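Local structure of free serine kinase (Thermococcus kodakarensis KOD1, 5X0J) at residues K133-E138 / G180-A185. The protein phosphorylates free L-serine with ADP as the phosphate donor, giving O-phospho-L-serine and AMP in the first step from serine to cysteine. The protein carries 1 engineered substitution. Numbering follows the deposited sequence.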
loop_
_atom_site.group_PDB
_atom_site.type_symbol
_atom_site.label_atom_id
_atom_site.label_comp_id
_atom_site.label_asym_id
_atom_site.label_seq_id
_atom_site.Cartn_x
_atom_site.Cartn_y
_atom_site.Cartn_z
ATOM N N LYS A 133 12.668 -4.378 -16.856
ATOM C CA LYS A 133 12.343 -2.985 -17.163
ATOM C C LYS A 133 11.625 -2.309 -15.989
ATOM O O LYS A 133 11.941 -1.165 -15.627
ATOM C CB LYS A 133 11.495 -2.880 -18.437
ATOM C CG LYS A 133 12.244 -3.223 -19.720
ATOM C CD LYS A 133 11.302 -3.249 -20.894
ATOM C CE LYS A 133 12.021 -3.733 -22.139
ATOM N NZ LYS A 133 11.121 -3.586 -23.307
ATOM N N ALA A 134 10.676 -3.023 -15.384
ATOM C CA ALA A 134 9.929 -2.480 -14.243
ATOM C C ALA A 134 10.837 -2.294 -13.038
ATOM O O ALA A 134 10.754 -1.253 -12.373
ATOM C CB ALA A 134 8.768 -3.386 -13.889
ATOM N N GLU A 135 11.711 -3.259 -12.768
ATOM C CA GLU A 135 12.657 -3.127 -11.654
ATOM C C GLU A 135 13.593 -1.931 -11.828
ATOM O O GLU A 135 14.000 -1.317 -10.835
ATOM C CB GLU A 135 13.461 -4.417 -11.433
ATOM C CG GLU A 135 12.632 -5.608 -10.956
ATOM C CD GLU A 135 12.195 -5.551 -9.502
ATOM O OE1 GLU A 135 12.270 -4.486 -8.866
ATOM O OE2 GLU A 135 11.728 -6.587 -9.004
ATOM N N ARG A 136 13.910 -1.588 -13.077
ATOM C CA ARG A 136 14.721 -0.396 -13.386
ATOM C C ARG A 136 13.932 0.920 -13.434
ATOM O O ARG A 136 14.525 1.988 -13.629
ATOM C CB ARG A 136 15.485 -0.588 -14.702
ATOM C CG ARG A 136 16.535 -1.687 -14.643
ATOM C CD ARG A 136 17.482 -1.638 -15.839
ATOM N NE ARG A 136 16.765 -1.757 -17.114
ATOM C CZ ARG A 136 16.458 -2.898 -17.741
ATOM N NH1 ARG A 136 16.835 -4.093 -17.279
ATOM N NH2 ARG A 136 15.779 -2.833 -18.884
ATOM N N GLY A 137 12.612 0.852 -13.263
ATOM C CA GLY A 137 11.764 2.041 -13.260
ATOM C C GLY A 137 11.458 2.601 -14.635
ATOM O O GLY A 137 11.032 3.740 -14.762
ATOM N N GLU A 138 11.635 1.789 -15.670
ATOM C CA GLU A 138 11.489 2.243 -17.057
ATOM C C GLU A 138 10.054 2.205 -17.551
ATOM O O GLU A 138 9.727 2.854 -18.546
ATOM C CB GLU A 138 12.365 1.386 -17.970
ATOM C CG GLU A 138 13.849 1.626 -17.738
ATOM C CD GLU A 138 14.746 0.566 -18.337
ATOM O OE1 GLU A 138 14.248 -0.383 -18.973
ATOM O OE2 GLU A 138 15.976 0.676 -18.158
ATOM N N GLY A 180 4.466 -8.039 -0.297
ATOM C CA GLY A 180 5.713 -7.359 0.003
ATOM C C GLY A 180 6.910 -7.834 -0.805
ATOM O O GLY A 180 7.800 -7.053 -1.116
ATOM N N LEU A 181 6.931 -9.128 -1.145
ATOM C CA LEU A 181 8.054 -9.742 -1.872
ATOM C C LEU A 181 7.530 -10.451 -3.109
ATOM O O LEU A 181 6.628 -11.284 -3.017
ATOM C CB LEU A 181 8.769 -10.754 -0.982
ATOM C CG LEU A 181 9.450 -10.221 0.277
ATOM C CD1 LEU A 181 10.002 -11.398 1.079
ATOM C CD2 LEU A 181 10.547 -9.230 -0.065
ATOM N N LYS A 182 8.114 -10.151 -4.268
ATOM C CA LYS A 182 7.667 -10.776 -5.508
ATOM C C LYS A 182 7.901 -12.286 -5.516
ATOM O O LYS A 182 7.152 -13.027 -6.143
ATOM C CB LYS A 182 8.302 -10.122 -6.741
ATOM C CG LYS A 182 9.783 -10.373 -6.951
ATOM C CD LYS A 182 10.258 -9.631 -8.183
ATOM C CE LYS A 182 11.715 -9.927 -8.467
ATOM N NZ LYS A 182 12.182 -9.234 -9.697
ATOM N N GLU A 183 8.938 -12.735 -4.825
ATOM C CA GLU A 183 9.182 -14.180 -4.726
ATOM C C GLU A 183 8.054 -14.905 -3.976
ATOM O O GLU A 183 7.747 -16.050 -4.301
ATOM C CB GLU A 183 10.551 -14.496 -4.126
ATOM C CG GLU A 183 10.818 -13.904 -2.764
ATOM C CD GLU A 183 11.529 -12.562 -2.807
ATOM O OE1 GLU A 183 11.261 -11.706 -3.683
ATOM O OE2 GLU A 183 12.361 -12.342 -1.929
ATOM N N ASP A 184 7.419 -14.242 -3.003
ATOM C CA ASP A 184 6.246 -14.828 -2.345
ATOM C C ASP A 184 5.061 -14.917 -3.301
ATOM O O ASP A 184 4.309 -15.891 -3.276
ATOM C CB ASP A 184 5.833 -14.031 -1.107
ATOM C CG ASP A 184 6.842 -14.109 0.025
ATOM O OD1 ASP A 184 7.832 -14.855 -0.045
ATOM O OD2 ASP A 184 6.620 -13.406 1.023
ATOM N N ALA A 185 4.892 -13.890 -4.132
ATOM C CA ALA A 185 3.860 -13.903 -5.168
ATOM C C ALA A 185 4.097 -15.074 -6.124
ATOM O O ALA A 185 3.159 -15.801 -6.443
ATOM C CB ALA A 185 3.828 -12.584 -5.923
#
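Glu135 and Lys182 bring together two short helical segments whose backbones stay well apart: even at this nearest pair the CA of Glu135 and the CA of Lys182 are 11.0 Å from each other. Segment 133-138 ends helix 130-135, and it does so with a Schellman motif, in which Gly137 takes a positive phi, Glu138 N bonds back to Lys133 O at 3.0 Å and Gly137 N to Ala134 O. Segment 180-185 starts helix 182-190, with Leu181 as its N-cap residue. A separation of this size illustrates how two long side chains can join helices chiefly through one ion pair, burying little surface. Lys182 supplies most of the reach: beyond CG its chain is fully extended, with chi2 to chi4 all near 180°. Glu135, bent at chi2 (-74°), comes from the opposite direction, and its OE2 accepts a hydrogen bond from Lys182 NZ at 2.8 Å, as part of a salt bridge. The ammonium lies on the anti side of OE2, 18° out of the carboxylate plane, while the methylenes of Lys182 also pass close to this oxygen, CE at 3.4 Å. Both helices belong to the C-terminal SerK domain, and both side chains rest on Ile199 of strand 196-199, part of its antiparallel sheet. Lys182 NZ also forms a salt bridge with Glu131, one turn earlier on the helix of Glu135, which places two carboxylates around one ammonium and would tend to keep it protonated. A glutamine in place of Glu135 would probably cost the lysine one of its two negative partners, leaving Glu131 to balance its charge. Beyond the helix end, Arg136 grips Glu138 side-on, NE meeting OE2 of Glu138 at 2.8 Å in the guanidinium plane and NH2 reaching OE1.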